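Local coordinates for MdcE (Pseudomonas aeruginosa, PDB 5VIP), which is the gamma subunit of a biotin-independent malonate decarboxylase and probably takes part in decarboxylating the malonyl group carried on its acyl carrier protein, at residues Asp50-Val63 and Pro102-Pro114. Residues are numbered along the deposited sequence; the frame is centred on the assembly and turned at random.
Sequences DAELDGYPVRFLAV and PRKRALLAIVDVP
R105 of segment 102-114 reaches across to D50 and R59 of segment 50-63. CB lies 4.1 Å from P57 CB. CG sits between the backbone N and the carbonyl carbon (chi1 82°), which sends the chain over strand 56-63; CD then packs 3.9 Å from R59 CB. NE hydrogen-bonds outside the two segments, and the side chain also touches A94 and A97 of helix 81-97. At the tip, NH1 donates to D50 OD1 over 3.1 Å, a bent bond (137° at the hydrogen) arriving from above the carboxylate plane, while NH2 turns to D98. R59 NE meets that same OD1 from the opposite face of the carboxylate, and R59 NH2 takes the syn lone pair of OD2, a side-on grip that should fix the carboxylate's rotation. The two guanidinium planes stand perpendicular, with R59 NH2 3.3 Å from R105 NH1, two donors that do not bond; the shared D50, E93 on R59 NH1 and D98 probably offset their charge.

At the turn end, Y56 OH donates to K104 O (2.7 Å), and R103 NH1 bonds G55 O with its guanidinium face over Y56 CD2. Where V58, F60 and L108 share a sheet face, L108 CD1 makes a CH-pi contact 3.9 Å from the F60 ring centroid. Helix 24-33 also touches F60; helix 81-97 packs on L61 and V63.

Five backbone bonds link the strands, from A106 N to P57 O through I110 N to L61 O (2.8 Å). Parallel neighbours with the intervening helix 81-97 on one face form a beta-alpha-beta crossover, consistent with the crotonase-like fold of carboxyltransferase subunits.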
ATOM      1  N   ASP A  50     -21.093  11.773  -6.526  1.00 26.55           N
ATOM      2  CA  ASP A  50     -22.059  10.884  -5.894  1.00 25.91           C
ATOM      3  C   ASP A  50     -23.182  10.558  -6.877  1.00 31.27           C
ATOM      4  O   ASP A  50     -23.561  11.393  -7.691  1.00 32.04           O
ATOM      5  CB  ASP A  50     -22.617  11.515  -4.619  1.00 27.81           C
ATOM      6  CG  ASP A  50     -21.575  11.613  -3.512  1.00 32.10           C
ATOM      7  OD1 ASP A  50     -20.918  10.590  -3.218  1.00 29.38           O
ATOM      8  OD2 ASP A  50     -21.406  12.710  -2.934  1.00 34.23           O
ATOM      9  N   ALA A  51     -23.707   9.341  -6.800  1.00 30.54           N
ATOM     10  CA  ALA A  51     -24.757   8.898  -7.713  1.00 30.68           C
ATOM     11  C   ALA A  51     -25.438   7.679  -7.136  1.00 33.22           C
ATOM     12  O   ALA A  51     -25.247   7.360  -5.967  1.00 31.45           O
ATOM     13  CB  ALA A  51     -24.191   8.591  -9.081  1.00 28.31           C
ATOM     14  N   GLU A  52     -26.235   6.994  -7.951  1.00 33.23           N
ATOM     15  CA  GLU A  52     -26.894   5.779  -7.485  1.00 38.42           C
ATOM     16  C   GLU A  52     -26.713   4.643  -8.475  1.00 37.13           C
ATOM     17  O   GLU A  52     -26.634   4.857  -9.679  1.00 40.47           O
ATOM     18  CB  GLU A  52     -28.385   6.022  -7.220  1.00 38.76           C
ATOM     19  CG  GLU A  52     -28.653   7.002  -6.082  1.00 43.22           C
ATOM     20  CD  GLU A  52     -30.122   7.045  -5.669  1.00 55.56           C
ATOM     21  OE1 GLU A  52     -30.899   6.175  -6.129  1.00 52.75           O
ATOM     22  OE2 GLU A  52     -30.498   7.948  -4.885  1.00 58.46           O
ATOM     23  N   LEU A  53     -26.625   3.436  -7.940  1.00 34.26           N
ATOM     24  CA  LEU A  53     -26.511   2.244  -8.753  1.00 39.31           C
ATOM     25  C   LEU A  53     -27.481   1.222  -8.189  1.00 38.84           C
ATOM     26  O   LEU A  53     -27.342   0.812  -7.043  1.00 37.23           O
ATOM     27  CB  LEU A  53     -25.076   1.712  -8.749  1.00 37.48           C
ATOM     28  CG  LEU A  53     -24.779   0.451  -9.561  1.00 36.02           C
ATOM     29  CD1 LEU A  53     -24.946   0.721 -11.041  1.00 41.75           C
ATOM     30  CD2 LEU A  53     -23.372  -0.047  -9.260  1.00 38.40           C
ATOM     31  N   ASP A  54     -28.474   0.839  -8.990  1.00 42.12           N
ATOM     32  CA  ASP A  54     -29.520  -0.081  -8.549  1.00 43.02           C
ATOM     33  C   ASP A  54     -30.232   0.442  -7.310  1.00 40.85           C
ATOM     34  O   ASP A  54     -30.634  -0.336  -6.445  1.00 41.28           O
ATOM     35  CB  ASP A  54     -28.939  -1.471  -8.265  1.00 47.86           C
ATOM     36  CG  ASP A  54     -28.641  -2.251  -9.528  1.00 54.67           C
ATOM     37  OD1 ASP A  54     -28.645  -1.645 -10.626  1.00 55.76           O
ATOM     38  OD2 ASP A  54     -28.387  -3.474  -9.415  1.00 55.94           O
ATOM     39  N   GLY A  55     -30.377   1.762  -7.227  1.00 37.27           N
ATOM     40  CA  GLY A  55     -31.004   2.393  -6.081  1.00 35.94           C
ATOM     41  C   GLY A  55     -30.102   2.473  -4.861  1.00 40.93           C
ATOM     42  O   GLY A  55     -30.533   2.925  -3.800  1.00 43.22           O
ATOM     43  N   TYR A  56     -28.852   2.031  -5.005  1.00 37.99           N
ATOM     44  CA  TYR A  56     -27.897   2.070  -3.896  1.00 33.71           C
ATOM     45  C   TYR A  56     -26.956   3.267  -4.038  1.00 30.71           C
ATOM     46  O   TYR A  56     -26.434   3.515  -5.123  1.00 32.12           O
ATOM     47  CB  TYR A  56     -27.093   0.759  -3.816  1.00 33.15           C
ATOM     48  CG  TYR A  56     -26.414   0.573  -2.477  1.00 35.07           C
ATOM     49  CD1 TYR A  56     -25.129   1.056  -2.252  1.00 30.84           C
ATOM     50  CD2 TYR A  56     -27.073  -0.047  -1.428  1.00 33.86           C
ATOM     51  CE1 TYR A  56     -24.522   0.908  -1.020  1.00 30.16           C
ATOM     52  CE2 TYR A  56     -26.473  -0.206  -0.200  1.00 32.55           C
ATOM     53  CZ  TYR A  56     -25.198   0.275  -0.000  1.00 30.20           C
ATOM     54  OH  TYR A  56     -24.606   0.121   1.230  1.00 31.59           O
ATOM     55  N   PRO A  57     -26.734   4.010  -2.937  1.00 28.17           N
ATOM     56  CA  PRO A  57     -25.855   5.189  -2.973  1.00 25.89           C
ATOM     57  C   PRO A  57     -24.400   4.822  -3.301  1.00 25.24           C
ATOM     58  O   PRO A  57     -23.870   3.902  -2.689  1.00 30.50           O
ATOM     59  CB  PRO A  57     -25.970   5.761  -1.552  1.00 27.07           C
ATOM     60  CG  PRO A  57     -26.403   4.596  -0.701  1.00 27.42           C
ATOM     61  CD  PRO A  57     -27.289   3.772  -1.591  1.00 30.07           C
ATOM     62  N   VAL A  58     -23.786   5.510  -4.263  1.00 24.47           N
ATOM     63  CA  VAL A  58     -22.385   5.262  -4.609  1.00 27.78           C
ATOM     64  C   VAL A  58     -21.599   6.559  -4.794  1.00 28.88           C
ATOM     65  O   VAL A  58     -22.168   7.613  -5.082  1.00 27.62           O
ATOM     66  CB  VAL A  58     -22.239   4.413  -5.906  1.00 24.93           C
ATOM     67  CG1 VAL A  58     -23.132   3.189  -5.863  1.00 29.46           C
ATOM     68  CG2 VAL A  58     -22.540   5.237  -7.141  1.00 26.53           C
ATOM     69  N   ARG A  59     -20.283   6.476  -4.625  1.00 24.01           N
ATOM     70  CA  ARG A  59     -19.399   7.582  -4.959  1.00 22.67           C
ATOM     71  C   ARG A  59     -18.317   7.071  -5.905  1.00 24.68           C
ATOM     72  O   ARG A  59     -17.609   6.110  -5.588  1.00 23.49           O
ATOM     73  CB  ARG A  59     -18.791   8.203  -3.690  1.00 22.55           C
ATOM     74  CG  ARG A  59     -17.640   9.176  -3.939  1.00 19.70           C
ATOM     75  CD  ARG A  59     -17.263   9.919  -2.646  1.00 23.83           C
ATOM     76  NE  ARG A  59     -18.248  10.952  -2.319  1.00 24.40           N
ATOM     77  CZ  ARG A  59     -18.033  11.983  -1.503  1.00 29.41           C
ATOM     78  NH1 ARG A  59     -16.857  12.135  -0.896  1.00 24.30           N
ATOM     79  NH2 ARG A  59     -19.000  12.874  -1.296  1.00 24.63           N
ATOM     80  N   PHE A  60     -18.222   7.693  -7.078  1.00 24.63           N
ATOM     81  CA  PHE A  60     -17.188   7.372  -8.062  1.00 23.45           C
ATOM     82  C   PHE A  60     -15.920   8.172  -7.767  1.00 23.82           C
ATOM     83  O   PHE A  60     -15.984   9.358  -7.453  1.00 21.30           O
ATOM     84  CB  PHE A  60     -17.657   7.685  -9.494  1.00 24.08           C
ATOM     85  CG  PHE A  60     -18.780   6.803  -9.996  1.00 23.82           C
ATOM     86  CD1 PHE A  60     -18.508   5.614 -10.661  1.00 26.39           C
ATOM     87  CD2 PHE A  60     -20.107   7.184  -9.832  1.00 30.16           C
ATOM     88  CE1 PHE A  60     -19.537   4.812 -11.139  1.00 27.11           C
ATOM     89  CE2 PHE A  60     -21.141   6.383 -10.305  1.00 26.48           C
ATOM     90  CZ  PHE A  60     -20.854   5.198 -10.959  1.00 25.30           C
ATOM     91  N   LEU A  61     -14.763   7.530  -7.891  1.00 17.56           N
ATOM     92  CA  LEU A  61     -13.496   8.228  -7.709  1.00 17.66           C
ATOM     93  C   LEU A  61     -12.537   7.824  -8.798  1.00 17.40           C
ATOM     94  O   LEU A  61     -12.349   6.646  -9.052  1.00 18.79           O
ATOM     95  CB  LEU A  61     -12.862   7.920  -6.343  1.00 18.85           C
ATOM     96  CG  LEU A  61     -13.670   8.248  -5.096  1.00 22.28           C
ATOM     97  CD1 LEU A  61     -14.262   6.971  -4.527  1.00 24.67           C
ATOM     98  CD2 LEU A  61     -12.778   8.928  -4.077  1.00 23.57           C
ATOM     99  N   ALA A  62     -11.910   8.810  -9.414  1.00 18.06           N
ATOM    100  CA  ALA A  62     -10.932   8.556 -10.447  1.00 18.44           C
ATOM    101  C   ALA A  62      -9.790   9.551 -10.338  1.00 22.83           C
ATOM    102  O   ALA A  62     -10.006  10.750 -10.127  1.00 23.62           O
ATOM    103  CB  ALA A  62     -11.584   8.640 -11.842  1.00 19.20           C
ATOM    104  N   VAL A  63      -8.574   9.047 -10.486  1.00 17.99           N
ATOM    105  CA  VAL A  63      -7.431   9.909 -10.707  1.00 20.45           C
ATOM    106  C   VAL A  63      -7.277  10.109 -12.213  1.00 19.88           C
ATOM    107  O   VAL A  63      -7.348   9.145 -12.974  1.00 22.20           O
ATOM    108  CB  VAL A  63      -6.163   9.306 -10.119  1.00 20.04           C
ATOM    109  CG1 VAL A  63      -4.970  10.218 -10.389  1.00 20.02           C
ATOM    110  CG2 VAL A  63      -6.349   9.072  -8.620  1.00 19.26           C
ATOM    111  N   PRO A 102     -28.052   4.196   7.450  1.00 49.70           N
ATOM    112  CA  PRO A 102     -28.387   2.772   7.344  1.00 45.46           C
ATOM    113  C   PRO A 102     -27.663   2.120   6.173  1.00 42.35           C
ATOM    114  O   PRO A 102     -27.457   0.909   6.163  1.00 50.55           O
ATOM    115  CB  PRO A 102     -29.902   2.783   7.119  1.00 42.90           C
ATOM    116  CG  PRO A 102     -30.171   4.108   6.471  1.00 47.50           C
ATOM    117  CD  PRO A 102     -29.200   5.061   7.115  1.00 49.39           C
ATOM    118  N   ARG A 103     -27.283   2.932   5.192  1.00 40.84           N
ATOM    119  CA  ARG A 103     -26.572   2.450   4.017  1.00 38.24           C
ATOM    120  C   ARG A 103     -25.268   3.214   3.811  1.00 34.79           C
ATOM    121  O   ARG A 103     -25.287   4.406   3.498  1.00 37.17           O
ATOM    122  CB  ARG A 103     -27.433   2.601   2.763  1.00 38.66           C
ATOM    123  CG  ARG A 103     -28.637   1.683   2.660  1.00 41.13           C
ATOM    124  CD  ARG A 103     -29.592   2.254   1.616  1.00 39.47           C
ATOM    125  NE  ARG A 103     -30.255   1.212   0.847  1.00 47.15           N
ATOM    126  CZ  ARG A 103     -30.777   1.401  -0.360  1.00 47.80           C
ATOM    127  NH1 ARG A 103     -30.712   2.602  -0.926  1.00 42.32           N
ATOM    128  NH2 ARG A 103     -31.365   0.395  -0.997  1.00 55.14           N
ATOM    129  N   LYS A 104     -24.138   2.536   3.981  1.00 33.41           N
ATOM    130  CA  LYS A 104     -22.843   3.130   3.654  1.00 30.68           C
ATOM    131  C   LYS A 104     -22.686   3.161   2.139  1.00 26.29           C
ATOM    132  O   LYS A 104     -22.854   2.139   1.485  1.00 26.73           O
ATOM    133  CB  LYS A 104     -21.694   2.333   4.275  1.00 30.32           C
ATOM    134  CG  LYS A 104     -21.913   1.890   5.702  1.00 32.68           C
ATOM    135  CD  LYS A 104     -21.850   3.050   6.658  1.00 33.94           C
ATOM    136  CE  LYS A 104     -21.587   2.565   8.066  1.00 35.40           C
ATOM    137  NZ  LYS A 104     -21.244   3.717   8.941  1.00 36.28           N
ATOM    138  N   ARG A 105     -22.354   4.320   1.581  1.00 23.86           N
ATOM    139  CA  ARG A 105     -22.283   4.440   0.136  1.00 24.50           C
ATOM    140  C   ARG A 105     -21.141   3.595  -0.422  1.00 26.66           C
ATOM    141  O   ARG A 105     -20.102   3.409   0.229  1.00 23.97           O
ATOM    142  CB  ARG A 105     -22.122   5.903  -0.281  1.00 26.48           C
ATOM    143  CG  ARG A 105     -20.704   6.437  -0.206  1.00 24.52           C
ATOM    144  CD  ARG A 105     -20.717   7.942  -0.360  1.00 28.91           C
ATOM    145  NE  ARG A 105     -21.412   8.578   0.756  1.00 27.07           N
ATOM    146  CZ  ARG A 105     -21.648   9.880   0.845  1.00 27.76           C
ATOM    147  NH1 ARG A 105     -21.260  10.698  -0.127  1.00 27.79           N
ATOM    148  NH2 ARG A 105     -22.280  10.360   1.904  1.00 28.34           N
ATOM    149  N   ALA A 106     -21.347   3.060  -1.619  1.00 23.05           N
ATOM    150  CA  ALA A 106     -20.299   2.282  -2.256  1.00 24.55           C
ATOM    151  C   ALA A 106     -19.228   3.233  -2.756  1.00 23.05           C
ATOM    152  O   ALA A 106     -19.519   4.365  -3.149  1.00 21.57           O
ATOM    153  CB  ALA A 106     -20.853   1.432  -3.395  1.00 23.82           C
ATOM    154  N   LEU A 107     -17.982   2.777  -2.712  1.00 21.30           N
ATOM    155  CA  LEU A 107     -16.878   3.529  -3.278  1.00 21.67           C
ATOM    156  C   LEU A 107     -16.438   2.794  -4.523  1.00 20.12           C
ATOM    157  O   LEU A 107     -15.978   1.652  -4.450  1.00 19.00           O
ATOM    158  CB  LEU A 107     -15.725   3.669  -2.276  1.00 20.72           C
ATOM    159  CG  LEU A 107     -16.130   4.295  -0.935  1.00 25.58           C
ATOM    160  CD1 LEU A 107     -14.971   4.339   0.036  1.00 19.79           C
ATOM    161  CD2 LEU A 107     -16.741   5.687  -1.129  1.00 20.90           C
ATOM    162  N   LEU A 108     -16.610   3.447  -5.665  1.00 19.69           N
ATOM    163  CA  LEU A 108     -16.296   2.851  -6.954  1.00 19.22           C
ATOM    164  C   LEU A 108     -15.050   3.509  -7.516  1.00 19.74           C
ATOM    165  O   LEU A 108     -15.105   4.636  -8.031  1.00 20.52           O
ATOM    166  CB  LEU A 108     -17.475   3.006  -7.922  1.00 20.30           C
ATOM    167  CG  LEU A 108     -18.812   2.539  -7.327  1.00 25.42           C
ATOM    168  CD1 LEU A 108     -19.986   2.766  -8.292  1.00 31.00           C
ATOM    169  CD2 LEU A 108     -18.729   1.072  -6.937  1.00 24.23           C
ATOM    170  N   ALA A 109     -13.918   2.823  -7.392  1.00 18.08           N
ATOM    171  CA  ALA A 109     -12.666   3.381  -7.861  1.00 18.92           C
ATOM    172  C   ALA A 109     -12.470   3.024  -9.323  1.00 19.57           C
ATOM    173  O   ALA A 109     -12.371   1.854  -9.683  1.00 19.93           O
ATOM    174  CB  ALA A 109     -11.484   2.883  -7.019  1.00 15.86           C
ATOM    175  N   ILE A 110     -12.427   4.045 -10.167  1.00 19.54           N
ATOM    176  CA  ILE A 110     -12.123   3.849 -11.561  1.00 17.01           C
ATOM    177  C   ILE A 110     -10.626   4.020 -11.731  1.00 18.45           C
ATOM    178  O   ILE A 110     -10.076   5.099 -11.494  1.00 20.08           O
ATOM    179  CB  ILE A 110     -12.882   4.841 -12.456  1.00 22.02           C
ATOM    180  CG1 ILE A 110     -14.390   4.661 -12.261  1.00 21.12           C
ATOM    181  CG2 ILE A 110     -12.470   4.658 -13.897  1.00 20.45           C
ATOM    182  CD1 ILE A 110     -15.230   5.748 -12.921  1.00 26.46           C
ATOM    183  N   VAL A 111      -9.966   2.947 -12.138  1.00 20.46           N
ATOM    184  CA  VAL A 111      -8.518   2.905 -12.061  1.00 17.91           C
ATOM    185  C   VAL A 111      -7.855   2.990 -13.434  1.00 19.88           C
ATOM    186  O   VAL A 111      -7.990   2.093 -14.259  1.00 21.84           O
ATOM    187  CB  VAL A 111      -8.042   1.618 -11.344  1.00 17.58           C
ATOM    188  CG1 VAL A 111      -6.520   1.590 -11.263  1.00 18.31           C
ATOM    189  CG2 VAL A 111      -8.655   1.520  -9.934  1.00 18.57           C
ATOM    190  N   ASP A 112      -7.140   4.082 -13.663  1.00 17.41           N
ATOM    191  CA  ASP A 112      -6.279   4.208 -14.828  1.00 22.20           C
ATOM    192  C   ASP A 112      -5.151   5.151 -14.455  1.00 22.05           C
ATOM    193  O   ASP A 112      -5.219   6.359 -14.715  1.00 25.27           O
ATOM    194  CB  ASP A 112      -7.055   4.714 -16.057  1.00 19.68           C
ATOM    195  CG  ASP A 112      -6.147   4.973 -17.255  1.00 23.92           C
ATOM    196  OD1 ASP A 112      -5.112   4.270 -17.410  1.00 21.97           O
ATOM    197  OD2 ASP A 112      -6.465   5.896 -18.041  1.00 29.33           O
ATOM    198  N   VAL A 113      -4.123   4.593 -13.818  1.00 19.52           N
ATOM    199  CA  VAL A 113      -3.020   5.381 -13.282  1.00 18.71           C
ATOM    200  C   VAL A 113      -1.696   4.777 -13.720  1.00 22.88           C
ATOM    201  O   VAL A 113      -1.448   3.580 -13.526  1.00 22.44           O
ATOM    202  CB  VAL A 113      -3.084   5.459 -11.739  1.00 18.84           C
ATOM    203  CG1 VAL A 113      -4.202   6.389 -11.311  1.00 19.66           C
ATOM    204  CG2 VAL A 113      -3.289   4.065 -11.150  1.00 17.82           C
ATOM    205  N   PRO A 114      -0.841   5.599 -14.337  1.00 22.36           N
ATOM    206  CA  PRO A 114       0.406   5.151 -14.963  1.00 21.27           C
ATOM    207  C   PRO A 114       1.501   4.763 -13.970  1.00 25.48           C
ATOM    208  O   PRO A 114       2.265   3.839 -14.244  1.00 24.58           O
ATOM    209  CB  PRO A 114       0.833   6.367 -15.784  1.00 22.18           C
ATOM    210  CG  PRO A 114       0.222   7.529 -15.078  1.00 24.20           C
ATOM    211  CD  PRO A 114      -1.077   7.040 -14.526  1.00 22.68           C
TER
HETATM  212  O   HOH W   1      -7.334   8.203 -15.752  1.00 18.65           O
HETATM  213  O   HOH W   2      -7.831   6.482 -12.080  1.00 21.87           O